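Local atomic coordinates of KLLA0E08119p (Kluyveromyces lactis, PDB entry 3VA7), a protein that probably carboxylates urea to urea-1-carboxylate with ATP, hydrogencarbonate and a carried biotin, as the urea carboxylase part of a longer urea-degrading enzyme. Residues F31-I36 / G103-I108; R39-V44 / R394-V399; Y61-K66 / A79-T84; L90-I95 / A118-R123. All coordinates share one frame; numbering follows the deposited sequence.

Interaction 1 of 4, residues F31-I36 / G103-I108; sequences FETVLI and GAQAII
Strands 33-36 and 106-108 are parallel neighbours in the middle of a five-stranded sheet. Their short axes diverge by 36°. Leu-35 bonds through both its N and its O: its N donates to Ala-106 O (2.9 Å), and its O accepts from Ile-108 N (2.9 Å). One step earlier, Gln-105 N reaches Thr-33 O at 3.1 Å in a more bent bond. Gly-103, with positive phi, closes helix 92-101 in a Schellman motif and turns the chain into this pairing. The sheet is that of the biotin carboxylase N-terminal domain. Its order, 76-79, 56-61, 33-36, 106-108, 130-131, is that of a Rossmann-like alpha/beta fold. Val-34, Ile-36, Ala-106 and Ile-108 share one face, where helix 40-53 packs on Ile-36 and Ile-108. Val-34 CG1 meets Ile-108 CG2 at 3.6 Å. Ile-36 lies alongside Ile-108, its CD1 3.9 Å from Ile-108 CG2. Leu-35 and Ile-107 point from the other face toward helix 92-101. They run side by side, with Leu-35 CD2 3.9 Å from Ile-107 CG2. Phe-31 comes just before the strand. Its CG is anti to the carbonyl carbon (chi1 -60°), which swings the ring toward Ala-106. Ala-106 CB sits over the ring centre, 3.7 Å from the centroid, in a CH-pi contact. Gln-105 CG comes to the ring edge. With Phe-31 cut back to an alanine, Ala-106 CB would probably lose its aromatic cover and a gap would open beside Gln-105 CG. Ala-346 touches the same side chain.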
loop_
_atom_site.group_PDB
_atom_site.type_symbol
_atom_site.label_atom_id
_atom_site.label_comp_id
_atom_site.label_asym_id
_atom_site.label_seq_id
_atom_site.Cartn_x
_atom_site.Cartn_y
_atom_site.Cartn_z
ATOM N N PHE A 31 -32.891 -19.628 23.291
ATOM C CA PHE A 31 -32.200 -18.660 24.137
ATOM C C PHE A 31 -32.419 -17.268 23.533
ATOM O O PHE A 31 -32.651 -17.132 22.336
ATOM C CB PHE A 31 -30.692 -18.913 24.189
ATOM C CG PHE A 31 -30.287 -20.257 24.720
ATOM C CD1 PHE A 31 -30.294 -20.518 26.093
ATOM C CD2 PHE A 31 -29.823 -21.248 23.849
ATOM C CE1 PHE A 31 -29.891 -21.753 26.578
ATOM C CE2 PHE A 31 -29.408 -22.473 24.334
ATOM C CZ PHE A 31 -29.445 -22.726 25.716
ATOM N N GLU A 32 -32.328 -16.251 24.379
ATOM C CA GLU A 32 -32.686 -14.910 24.015
ATOM C C GLU A 32 -31.402 -14.188 23.585
ATOM O O GLU A 32 -31.325 -13.613 22.503
ATOM C CB GLU A 32 -33.367 -14.245 25.222
ATOM C CG GLU A 32 -34.623 -13.410 24.929
ATOM C CD GLU A 32 -35.638 -14.131 24.024
ATOM O OE1 GLU A 32 -36.013 -15.279 24.374
ATOM O OE2 GLU A 32 -36.062 -13.544 22.972
ATOM N N THR A 33 -30.380 -14.249 24.432
ATOM C CA THR A 33 -29.081 -13.739 24.074
ATOM C C THR A 33 -28.059 -14.876 24.328
ATOM O O THR A 33 -28.203 -15.617 25.301
ATOM C CB THR A 33 -28.753 -12.384 24.824
ATOM O OG1 THR A 33 -28.596 -12.621 26.207
ATOM C CG2 THR A 33 -29.886 -11.409 24.744
ATOM N N VAL A 34 -27.071 -15.032 23.440
ATOM C CA VAL A 34 -26.063 -16.102 23.495
ATOM C C VAL A 34 -24.665 -15.481 23.312
ATOM O O VAL A 34 -24.471 -14.720 22.401
ATOM C CB VAL A 34 -26.289 -17.182 22.352
ATOM C CG1 VAL A 34 -25.071 -18.065 22.182
ATOM C CG2 VAL A 34 -27.487 -18.059 22.594
ATOM N N LEU A 35 -23.689 -15.798 24.161
ATOM C CA LEU A 35 -22.304 -15.288 23.975
ATOM C C LEU A 35 -21.411 -16.297 23.239
ATOM O O LEU A 35 -21.551 -17.503 23.474
ATOM C CB LEU A 35 -21.681 -14.983 25.319
ATOM C CG LEU A 35 -20.227 -14.495 25.389
ATOM C CD1 LEU A 35 -20.201 -13.429 26.490
ATOM C CD2 LEU A 35 -19.142 -15.645 25.605
ATOM N N ILE A 36 -20.513 -15.820 22.367
ATOM C CA ILE A 36 -19.604 -16.721 21.650
ATOM C C ILE A 36 -18.245 -16.618 22.260
ATOM O O ILE A 36 -17.568 -15.585 22.118
ATOM C CB ILE A 36 -19.323 -16.320 20.176
ATOM C CG1 ILE A 36 -20.536 -15.724 19.431
ATOM C CG2 ILE A 36 -18.581 -17.425 19.429
ATOM C CD1 ILE A 36 -21.752 -16.378 19.568
ATOM N N GLY A 103 -25.931 -10.185 30.225
ATOM C CA GLY A 103 -27.050 -11.125 30.472
ATOM C C GLY A 103 -27.224 -12.241 29.451
ATOM O O GLY A 103 -28.329 -12.479 28.983
ATOM N N ALA A 104 -26.143 -12.923 29.081
ATOM C CA ALA A 104 -26.256 -14.079 28.119
ATOM C C ALA A 104 -26.759 -15.327 28.826
ATOM O O ALA A 104 -26.191 -15.730 29.848
ATOM C CB ALA A 104 -24.921 -14.362 27.429
ATOM N N GLN A 105 -27.833 -15.937 28.349
ATOM C CA GLN A 105 -28.232 -17.169 29.025
ATOM C C GLN A 105 -27.359 -18.366 28.732
ATOM O O GLN A 105 -27.337 -19.317 29.539
ATOM C CB GLN A 105 -29.708 -17.485 28.941
ATOM C CG GLN A 105 -30.299 -17.289 27.627
ATOM C CD GLN A 105 -31.452 -16.332 27.691
ATOM O OE1 GLN A 105 -31.319 -15.195 28.214
ATOM N NE2 GLN A 105 -32.619 -16.779 27.168
ATOM N N ALA A 106 -26.597 -18.311 27.635
ATOM C CA ALA A 106 -25.777 -19.449 27.149
ATOM C C ALA A 106 -24.462 -18.983 26.551
ATOM O O ALA A 106 -24.336 -17.833 26.082
ATOM C CB ALA A 106 -26.536 -20.257 26.136
ATOM N N ILE A 107 -23.479 -19.874 26.595
ATOM C CA ILE A 107 -22.202 -19.663 25.926
ATOM C C ILE A 107 -21.942 -20.792 24.942
ATOM O O ILE A 107 -22.087 -21.977 25.277
ATOM C CB ILE A 107 -21.038 -19.590 26.913
ATOM C CG1 ILE A 107 -21.276 -18.472 27.931
ATOM C CG2 ILE A 107 -19.718 -19.422 26.170
ATOM C CD1 ILE A 107 -20.423 -18.626 29.187
ATOM N N ILE A 108 -21.627 -20.423 23.711
ATOM C CA ILE A 108 -21.305 -21.407 22.728
ATOM C C ILE A 108 -19.846 -21.142 22.422
ATOM O O ILE A 108 -19.460 -19.998 22.153
ATOM C CB ILE A 108 -22.248 -21.379 21.508
ATOM C CG1 ILE A 108 -21.832 -22.420 20.465
ATOM C CG2 ILE A 108 -22.283 -20.011 20.898
ATOM C CD1 ILE A 108 -22.853 -22.671 19.381
#

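Interaction 2 of 4, residues R39-V44 / R394-V399; sequences RGEIAV and RVDTWV
Trp-398 meets the start of helix 40-53 through one face of its indole. Of the pi contacts, Arg-39 makes a cation-pi one, its CZ 4.8 Å from the centroid of the six-membered ring. The guanidinium stands on its edge, 84° from the ring plane, with NH1 leading at 3.4 Å from Trp-398 CH2. Gly-40 CA adds a CH-pi contact over the five-membered ring. Val-399 CG1 lies over the opposite face. The indole NE1 bonds to Thr-412 O, and Arg-39 NE is paired with Asp-65.

Apolar packing comes from Val-44 CG2, 3.8 Å from Trp-398 CB. Val-44 CG1 is in van der Waals contact with the carbonyl Thr-397 O (3.6 Å).

Among polar groups, water 2 lies between two carbonyls, 2.9 Å from Glu-41 O and 2.8 Å from Thr-397 O, though other acceptors compete for its protons. Glu-41 OE2 comes within 4.5 Å of Asp-396 OD2, and Glu-41 OE1 bonds to Tyr-111 OH. Arg-394 grips Asp-396 side-on, with NE to OD1 (2.8 Å) and NH2 to OD2.

The contact joins helix 40-53, the first of the biotin carboxylase part, to the antiparallel sheet 350 residues on. With no direct hydrogen bond across it, it rests on the cation-pi and CH-pi contacts, apolar packing and water, and Arg-394 probably offsets the like charge that Asp-396 sets beside Glu-41.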
loop_
_atom_site.group_PDB
_atom_site.type_symbol
_atom_site.label_atom_id
_atom_site.label_comp_id
_atom_site.label_asym_id
_atom_site.label_seq_id
_atom_site.Cartn_x
_atom_site.Cartn_y
_atom_site.Cartn_z
ATOM N N ARG A 39 -13.476 -16.378 18.412
ATOM C CA ARG A 39 -13.035 -15.327 17.498
ATOM C C ARG A 39 -13.108 -15.817 16.055
ATOM O O ARG A 39 -13.652 -16.875 15.766
ATOM C CB ARG A 39 -11.579 -14.886 17.852
ATOM C CG ARG A 39 -10.491 -15.911 17.532
ATOM C CD ARG A 39 -9.041 -15.359 17.562
ATOM N NE ARG A 39 -8.753 -14.399 16.491
ATOM C CZ ARG A 39 -8.532 -14.694 15.188
ATOM N NH1 ARG A 39 -8.293 -13.689 14.326
ATOM N NH2 ARG A 39 -8.569 -15.959 14.717
ATOM N N GLY A 40 -12.552 -15.050 15.142
ATOM C CA GLY A 40 -12.421 -15.504 13.766
ATOM C C GLY A 40 -13.687 -15.968 13.088
ATOM O O GLY A 40 -14.785 -15.434 13.291
ATOM N N GLU A 41 -13.514 -17.026 12.331
ATOM C CA GLU A 41 -14.424 -17.513 11.313
ATOM C C GLU A 41 -15.573 -18.277 11.954
ATOM O O GLU A 41 -16.764 -18.133 11.580
ATOM C CB GLU A 41 -13.532 -18.400 10.428
ATOM C CG GLU A 41 -14.107 -19.475 9.637
ATOM C CD GLU A 41 -14.575 -20.721 10.403
ATOM O OE1 GLU A 41 -13.736 -21.557 10.897
ATOM O OE2 GLU A 41 -15.819 -20.865 10.384
ATOM N N ILE A 42 -15.249 -19.085 12.942
ATOM C CA ILE A 42 -16.327 -19.727 13.687
ATOM C C ILE A 42 -17.261 -18.713 14.394
ATOM O O ILE A 42 -18.480 -18.898 14.471
ATOM C CB ILE A 42 -15.807 -20.791 14.689
ATOM C CG1 ILE A 42 -16.958 -21.727 15.030
ATOM C CG2 ILE A 42 -15.124 -20.141 15.948
ATOM C CD1 ILE A 42 -17.711 -22.118 13.798
ATOM N N ALA A 43 -16.689 -17.639 14.927
ATOM C CA ALA A 43 -17.549 -16.681 15.585
ATOM C C ALA A 43 -18.540 -16.099 14.542
ATOM O O ALA A 43 -19.780 -16.056 14.788
ATOM C CB ALA A 43 -16.753 -15.610 16.260
ATOM N N VAL A 44 -17.995 -15.698 13.382
ATOM C CA VAL A 44 -18.802 -15.141 12.348
ATOM C C VAL A 44 -19.869 -16.154 11.904
ATOM O O VAL A 44 -21.037 -15.774 11.667
ATOM C CB VAL A 44 -17.953 -14.677 11.135
ATOM C CG1 VAL A 44 -18.858 -14.289 9.973
ATOM C CG2 VAL A 44 -17.034 -13.495 11.510
ATOM N N ARG A 394 -19.949 -21.675 -0.756
ATOM C CA ARG A 394 -20.106 -21.217 0.616
ATOM C C ARG A 394 -18.694 -20.927 1.085
ATOM O O ARG A 394 -17.793 -21.766 0.939
ATOM C CB ARG A 394 -20.783 -22.294 1.523
ATOM C CG ARG A 394 -20.597 -21.996 3.024
ATOM C CD ARG A 394 -21.435 -22.824 3.887
ATOM N NE ARG A 394 -20.959 -22.782 5.256
ATOM C CZ ARG A 394 -21.538 -23.446 6.253
ATOM N NH1 ARG A 394 -22.618 -24.201 6.021
ATOM N NH2 ARG A 394 -21.055 -23.356 7.480
ATOM N N VAL A 395 -18.478 -19.722 1.610
ATOM C CA VAL A 395 -17.154 -19.423 2.201
ATOM C C VAL A 395 -17.316 -18.926 3.600
ATOM O O VAL A 395 -18.026 -17.981 3.849
ATOM C CB VAL A 395 -16.118 -18.652 1.237
ATOM C CG1 VAL A 395 -16.704 -18.393 -0.172
ATOM C CG2 VAL A 395 -15.463 -17.414 1.869
ATOM N N ASP A 396 -16.735 -19.645 4.540
ATOM C CA ASP A 396 -16.830 -19.208 5.913
ATOM C C ASP A 396 -15.524 -18.476 6.144
ATOM O O ASP A 396 -14.408 -19.036 6.003
ATOM C CB ASP A 396 -17.065 -20.382 6.866
ATOM C CG ASP A 396 -18.408 -21.121 6.613
ATOM O OD1 ASP A 396 -19.356 -20.644 5.935
ATOM O OD2 ASP A 396 -18.544 -22.231 7.121
ATOM N N THR A 397 -15.647 -17.199 6.413
ATOM C CA THR A 397 -14.478 -16.412 6.586
ATOM C C THR A 397 -14.777 -15.321 7.614
ATOM O O THR A 397 -15.900 -15.238 8.164
ATOM C CB THR A 397 -14.025 -15.798 5.215
ATOM O OG1 THR A 397 -12.744 -15.148 5.362
ATOM C CG2 THR A 397 -15.116 -14.800 4.651
ATOM N N TRP A 398 -13.776 -14.489 7.871
ATOM C CA TRP A 398 -13.933 -13.368 8.774
ATOM C C TRP A 398 -13.128 -12.198 8.218
ATOM O O TRP A 398 -12.880 -11.249 8.924
ATOM C CB TRP A 398 -13.443 -13.738 10.177
ATOM C CG TRP A 398 -12.023 -14.074 10.202
ATOM C CD1 TRP A 398 -11.419 -15.246 9.746
ATOM C CD2 TRP A 398 -10.964 -13.231 10.660
ATOM N NE1 TRP A 398 -10.040 -15.169 9.926
ATOM C CE2 TRP A 398 -9.739 -13.949 10.480
ATOM C CE3 TRP A 398 -10.924 -11.936 11.203
ATOM C CZ2 TRP A 398 -8.497 -13.398 10.820
ATOM C CZ3 TRP A 398 -9.692 -11.384 11.550
ATOM C CH2 TRP A 398 -8.486 -12.111 11.363
ATOM N N VAL A 399 -12.745 -12.265 6.938
ATOM C CA VAL A 399 -11.865 -11.256 6.352
ATOM C C VAL A 399 -12.444 -10.587 5.097
ATOM O O VAL A 399 -13.338 -11.129 4.418
ATOM C CB VAL A 399 -10.489 -11.844 6.060
ATOM C CG1 VAL A 399 -9.963 -12.591 7.312
ATOM C CG2 VAL A 399 -10.521 -12.727 4.807
HETATM O O HOH W 1 -17.518 -22.521 9.940
HETATM O O HOH W 2 -17.458 -17.446 8.900
#

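Interaction 3 of 4, residues Y61-K66 / A79-T84; sequences YSDPDK and ALHGRT
Tyr-61 and Ala-79 form a parallel bridge, with their CA atoms 5.3 Å apart. They end strands 56-61 and 76-79 in the parallel sheet of this Rossmann-like N-terminal domain of biotin carboxylase. Leu-80 N donates to Tyr-61 O at 3.0 Å. Beyond the bridge both chains run on as loops and meet again, Asp-63 N donating to Gly-82 O at 2.7 Å, with the N almost in line with the C=O bond of Gly-82. Gly-82 N returns a weak bond to Asp-63 OD2 (3.4 Å). At Gly-82 the backbone has a phi of 135°, and a CB here would run into the carbonyl O of His-81.

The Tyr-61 ring turns one face to Ala-79, whose CA lies over it toward the rim in a CH-pi contact, 3.7 Å from the centroid. Tyr-61 CG sits between the backbone N and the carbonyl carbon (chi1 53°), which folds the ring over the neighbouring chain. Ala-79 CB touches Tyr-61 CZ and OH. A serine at Tyr-61 would probably uncover Ala-79 on this side and leave its CA without the ring face.

Ser-62 OG bonds to Tyr-409 OH, which also meets Arg-83 O and so ties both loops to one hydroxyl. Arg-83 bends at its second and third torsions to lay its guanidinium over Pro-64. One face lies above Pro-64 CD, and Arg-83 CG is 3.5 Å from Pro-64 CG.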
loop_
_atom_site.group_PDB
_atom_site.type_symbol
_atom_site.label_atom_id
_atom_site.label_comp_id
_atom_site.label_asym_id
_atom_site.label_seq_id
_atom_site.Cartn_x
_atom_site.Cartn_y
_atom_site.Cartn_z
ATOM N N TYR A 61 -13.592 -10.049 22.456
ATOM C CA TYR A 61 -12.393 -9.885 21.681
ATOM C C TYR A 61 -11.180 -9.496 22.493
ATOM O O TYR A 61 -11.277 -8.769 23.478
ATOM C CB TYR A 61 -12.612 -8.841 20.605
ATOM C CG TYR A 61 -13.142 -7.530 21.126
ATOM C CD1 TYR A 61 -12.289 -6.425 21.278
ATOM C CD2 TYR A 61 -14.500 -7.371 21.457
ATOM C CE1 TYR A 61 -12.760 -5.226 21.736
ATOM C CE2 TYR A 61 -14.966 -6.162 21.930
ATOM C CZ TYR A 61 -14.077 -5.099 22.072
ATOM O OH TYR A 61 -14.510 -3.887 22.544
ATOM N N SER A 62 -10.026 -9.992 22.056
ATOM C CA SER A 62 -8.741 -9.496 22.506
ATOM C C SER A 62 -8.492 -8.114 21.927
ATOM O O SER A 62 -9.337 -7.575 21.190
ATOM C CB SER A 62 -7.680 -10.400 21.949
ATOM O OG SER A 62 -7.713 -10.339 20.551
ATOM N N ASP A 63 -7.304 -7.567 22.175
ATOM C CA ASP A 63 -6.999 -6.269 21.603
ATOM C C ASP A 63 -6.662 -6.266 20.111
ATOM O O ASP A 63 -7.180 -5.408 19.378
ATOM C CB ASP A 63 -6.020 -5.468 22.467
ATOM C CG ASP A 63 -6.666 -4.993 23.794
ATOM O OD1 ASP A 63 -7.884 -5.233 24.033
ATOM O OD2 ASP A 63 -5.940 -4.405 24.622
ATOM N N PRO A 64 -5.852 -7.226 19.633
ATOM C CA PRO A 64 -5.695 -7.250 18.164
ATOM C C PRO A 64 -7.024 -7.515 17.396
ATOM O O PRO A 64 -7.155 -7.117 16.208
ATOM C CB PRO A 64 -4.686 -8.382 17.909
ATOM C CG PRO A 64 -4.137 -8.774 19.298
ATOM C CD PRO A 64 -5.063 -8.259 20.335
ATOM N N ASP A 65 -8.008 -8.154 18.053
ATOM C CA ASP A 65 -9.292 -8.429 17.376
ATOM C C ASP A 65 -10.324 -7.337 17.478
ATOM O O ASP A 65 -11.434 -7.508 16.980
ATOM C CB ASP A 65 -9.915 -9.748 17.840
ATOM C CG ASP A 65 -9.142 -10.943 17.352
ATOM O OD1 ASP A 65 -8.563 -10.858 16.245
ATOM O OD2 ASP A 65 -9.105 -11.957 18.064
ATOM N N LYS A 66 -9.993 -6.212 18.092
ATOM C CA LYS A 66 -11.030 -5.230 18.311
ATOM C C LYS A 66 -11.704 -4.761 17.011
ATOM O O LYS A 66 -12.823 -4.245 17.025
ATOM C CB LYS A 66 -10.564 -4.084 19.229
ATOM C CG LYS A 66 -9.554 -3.079 18.691
ATOM C CD LYS A 66 -9.691 -1.738 19.499
ATOM C CE LYS A 66 -8.331 -1.024 19.888
ATOM N NZ LYS A 66 -7.172 -1.198 18.909
ATOM N N ALA A 79 -14.978 -6.149 25.357
ATOM C CA ALA A 79 -13.542 -6.142 25.277
ATOM C C ALA A 79 -13.015 -6.943 26.468
ATOM O O ALA A 79 -13.355 -6.676 27.619
ATOM C CB ALA A 79 -13.032 -4.699 25.327
ATOM N N LEU A 80 -12.244 -7.980 26.177
ATOM C CA LEU A 80 -11.402 -8.600 27.188
ATOM C C LEU A 80 -10.159 -7.788 26.974
ATOM O O LEU A 80 -9.947 -7.266 25.848
ATOM C CB LEU A 80 -11.141 -10.065 26.827
ATOM C CG LEU A 80 -12.273 -10.943 26.271
ATOM C CD1 LEU A 80 -11.690 -12.149 25.579
ATOM C CD2 LEU A 80 -13.234 -11.351 27.356
ATOM N N HIS A 81 -9.328 -7.589 27.979
ATOM C CA HIS A 81 -8.191 -6.723 27.652
ATOM C C HIS A 81 -6.892 -7.506 27.563
ATOM O O HIS A 81 -6.607 -8.348 28.400
ATOM C CB HIS A 81 -8.148 -5.494 28.565
ATOM C CG HIS A 81 -9.407 -4.666 28.517
ATOM N ND1 HIS A 81 -10.501 -4.920 29.323
ATOM C CD2 HIS A 81 -9.746 -3.597 27.748
ATOM C CE1 HIS A 81 -11.453 -4.036 29.066
ATOM N NE2 HIS A 81 -11.021 -3.224 28.113
ATOM N N GLY A 82 -6.134 -7.286 26.502
ATOM C CA GLY A 82 -4.877 -8.003 26.343
ATOM C C GLY A 82 -4.694 -8.518 24.948
ATOM O O GLY A 82 -5.526 -8.277 24.072
ATOM N N ARG A 83 -3.599 -9.245 24.752
ATOM C CA ARG A 83 -3.178 -9.672 23.424
ATOM C C ARG A 83 -3.193 -11.199 23.290
ATOM O O ARG A 83 -3.748 -11.722 22.345
ATOM C CB ARG A 83 -1.786 -9.067 23.090
ATOM C CG ARG A 83 -1.488 -8.743 21.591
ATOM C CD ARG A 83 -1.043 -7.238 21.339
ATOM N NE ARG A 83 -2.128 -6.206 21.309
ATOM C CZ ARG A 83 -2.445 -5.424 20.254
ATOM N NH1 ARG A 83 -1.787 -5.538 19.100
ATOM N NH2 ARG A 83 -3.434 -4.527 20.333
ATOM N N THR A 84 -2.622 -11.925 24.235
ATOM C CA THR A 84 -2.392 -13.342 24.000
ATOM C C THR A 84 -3.648 -14.188 24.168
ATOM O O THR A 84 -4.596 -13.798 24.853
ATOM C CB THR A 84 -1.326 -13.904 24.951
ATOM O OG1 THR A 84 -1.750 -13.681 26.307
ATOM C CG2 THR A 84 0.052 -13.246 24.695
#

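Interaction 4 of 4, residues L90-I95 / A118-R123; sequences LDIDKI and ADFSDR
Ile-92 and Phe-120 join two helices, 92-101 and 118-125, that lie on the same face of the parallel sheet in the N-terminal domain of biotin carboxylase. The CB of Ile-92 points toward helix 118-125. Its CG1, anti to the carbonyl carbon (chi1 -61°), comes within 4.1 Å of Phe-120 CD2. The CG2 branch reaches the ring edge, 3.8 Å from the same CD2. It is equally far, 3.8 Å, from Arg-123 NH1. At the tip, CD1 rests 3.8 Å from Phe-120 CB.

One turn on, Ile-95 CG2 meets the far end of the ring at Phe-120 CZ (3.8 Å). The two isoleucines thus line the phenylalanine side chain from CB to CZ. Leu-114 touches both Ile-92 and Phe-120, and Phe-131 and Ile-96 also pack on Phe-120.

Asp-91 is the N-cap of helix 92-101, its OD2 accepting from Lys-94 N at 3.0 Å. A salt bridge at the surface links the helices. Arg-123, bent at its second and third torsions, has its NE paired with Glu-127. It offers NH1 to Asp-93 across carboxylate and guanidinium planes 79° apart. Asp-93 OD1 is met end-on, in the guanidinium plane, at 2.8 Å from NH1 with an N-H...O angle of 173°.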
loop_
_atom_site.group_PDB
_atom_site.type_symbol
_atom_site.label_atom_id
_atom_site.label_comp_id
_atom_site.label_asym_id
_atom_site.label_seq_id
_atom_site.Cartn_x
_atom_site.Cartn_y
_atom_site.Cartn_z
ATOM N N LEU A 90 -8.848 -17.509 26.653
ATOM C CA LEU A 90 -8.660 -18.653 27.563
ATOM C C LEU A 90 -8.967 -18.374 29.032
ATOM O O LEU A 90 -8.982 -19.295 29.848
ATOM C CB LEU A 90 -7.227 -19.165 27.469
ATOM C CG LEU A 90 -6.863 -19.841 26.165
ATOM C CD1 LEU A 90 -5.359 -19.899 25.996
ATOM C CD2 LEU A 90 -7.536 -21.221 26.081
ATOM N N ASP A 91 -9.202 -17.108 29.364
ATOM C CA ASP A 91 -9.355 -16.676 30.753
ATOM C C ASP A 91 -10.803 -16.831 31.097
ATOM O O ASP A 91 -11.626 -15.971 30.765
ATOM C CB ASP A 91 -8.885 -15.205 30.940
ATOM C CG ASP A 91 -8.827 -14.761 32.431
ATOM O OD1 ASP A 91 -7.706 -14.617 32.960
ATOM O OD2 ASP A 91 -9.888 -14.540 33.065
ATOM N N ILE A 92 -11.106 -17.949 31.751
ATOM C CA ILE A 92 -12.474 -18.290 32.113
ATOM C C ILE A 92 -13.152 -17.149 32.867
ATOM O O ILE A 92 -14.359 -16.905 32.714
ATOM C CB ILE A 92 -12.515 -19.578 32.952
ATOM C CG1 ILE A 92 -11.939 -20.759 32.139
ATOM C CG2 ILE A 92 -13.923 -19.834 33.502
ATOM C CD1 ILE A 92 -11.871 -22.116 32.876
ATOM N N ASP A 93 -12.374 -16.443 33.682
ATOM C CA ASP A 93 -12.986 -15.496 34.608
ATOM C C ASP A 93 -13.615 -14.356 33.844
ATOM O O ASP A 93 -14.793 -14.003 34.069
ATOM C CB ASP A 93 -12.011 -15.057 35.732
ATOM C CG ASP A 93 -12.257 -15.847 37.037
ATOM O OD1 ASP A 93 -12.772 -17.008 36.952
ATOM O OD2 ASP A 93 -11.986 -15.308 38.141
ATOM N N LYS A 94 -12.808 -13.834 32.918
ATOM C CA LYS A 94 -13.186 -12.787 32.000
ATOM C C LYS A 94 -14.421 -13.184 31.184
ATOM O O LYS A 94 -15.422 -12.433 31.182
ATOM C CB LYS A 94 -12.005 -12.456 31.095
ATOM C CG LYS A 94 -10.893 -11.620 31.769
ATOM C CD LYS A 94 -9.682 -11.480 30.870
ATOM C CE LYS A 94 -8.964 -10.140 31.137
ATOM N NZ LYS A 94 -7.856 -9.828 30.197
ATOM N N ILE A 95 -14.383 -14.380 30.563
ATOM C CA ILE A 95 -15.499 -14.913 29.720
ATOM C C ILE A 95 -16.808 -14.925 30.478
ATOM O O ILE A 95 -17.825 -14.392 30.013
ATOM C CB ILE A 95 -15.216 -16.352 29.099
ATOM C CG1 ILE A 95 -14.065 -16.358 28.075
ATOM C CG2 ILE A 95 -16.479 -16.968 28.489
ATOM C CD1 ILE A 95 -13.898 -15.083 27.200
ATOM N N ALA A 118 -13.151 -28.775 30.534
ATOM C CA ALA A 118 -14.231 -29.204 31.405
ATOM C C ALA A 118 -14.399 -28.359 32.656
ATOM O O ALA A 118 -15.519 -28.305 33.207
ATOM C CB ALA A 118 -14.047 -30.677 31.790
ATOM N N ASP A 119 -13.323 -27.732 33.146
ATOM C CA ASP A 119 -13.514 -26.796 34.267
ATOM C C ASP A 119 -14.490 -25.730 33.785
ATOM O O ASP A 119 -15.517 -25.431 34.444
ATOM C CB ASP A 119 -12.200 -26.131 34.724
ATOM C CG ASP A 119 -11.187 -27.131 35.354
ATOM O OD1 ASP A 119 -9.969 -26.861 35.229
ATOM O OD2 ASP A 119 -11.613 -28.158 35.954
ATOM N N PHE A 120 -14.182 -25.197 32.590
ATOM C CA PHE A 120 -15.056 -24.238 31.935
ATOM C C PHE A 120 -16.483 -24.749 31.752
ATOM O O PHE A 120 -17.426 -24.080 32.146
ATOM C CB PHE A 120 -14.470 -23.751 30.611
ATOM C CG PHE A 120 -15.320 -22.715 29.931
ATOM C CD1 PHE A 120 -15.859 -22.954 28.676
ATOM C CD2 PHE A 120 -15.609 -21.505 30.570
ATOM C CE1 PHE A 120 -16.629 -21.988 28.060
ATOM C CE2 PHE A 120 -16.391 -20.527 29.949
ATOM C CZ PHE A 120 -16.895 -20.769 28.703
ATOM N N SER A 121 -16.667 -25.939 31.202
ATOM C CA SER A 121 -18.048 -26.412 31.094
ATOM C C SER A 121 -18.749 -26.387 32.463
ATOM O O SER A 121 -19.890 -25.932 32.568
ATOM C CB SER A 121 -18.147 -27.770 30.438
ATOM O OG SER A 121 -19.494 -28.166 30.429
ATOM N N ASP A 122 -18.018 -26.835 33.495
ATOM C CA ASP A 122 -18.485 -26.879 34.888
ATOM C C ASP A 122 -18.730 -25.479 35.519
ATOM O O ASP A 122 -19.767 -25.289 36.177
ATOM C CB ASP A 122 -17.525 -27.725 35.777
ATOM C CG ASP A 122 -17.607 -29.259 35.515
ATOM O OD1 ASP A 122 -18.692 -29.819 35.214
ATOM O OD2 ASP A 122 -16.558 -29.922 35.639
ATOM N N ARG A 123 -17.803 -24.522 35.310
ATOM C CA ARG A 123 -18.023 -23.098 35.670
ATOM C C ARG A 123 -19.328 -22.539 35.107
ATOM O O ARG A 123 -20.071 -21.851 35.828
ATOM C CB ARG A 123 -16.865 -22.178 35.218
ATOM C CG ARG A 123 -15.951 -21.609 36.340
ATOM C CD ARG A 123 -16.753 -21.040 37.568
ATOM N NE ARG A 123 -16.900 -19.572 37.669
ATOM C CZ ARG A 123 -15.939 -18.653 37.466
ATOM N NH1 ARG A 123 -14.697 -19.005 37.139
ATOM N NH2 ARG A 123 -16.232 -17.352 37.594
#

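In the fold
All four contacts lie in the biotin carboxylase part, interactions 1, 3 and 4 in its N-terminal domain. Interaction 1 is in the middle of the parallel sheet, and interaction 3 lies at one edge, where strands 56-61 and 76-79 end, about 20 Å away between centres. Interaction 4, about 14 Å from interaction 1, packs helices on that sheet through Leu-35 and Ile-107. Interactions 3 and 4 meet where Leu-80 touches Ile-95. Along the chain they come in series, between the segments of interaction 2. Its helix 40-53 follows strand 33-36, and Ala-43 touches Ile-36. The Arg-39 to Asp-65 salt bridge connects it to interaction 3. This joins the N-terminal domain to the antiparallel sheet.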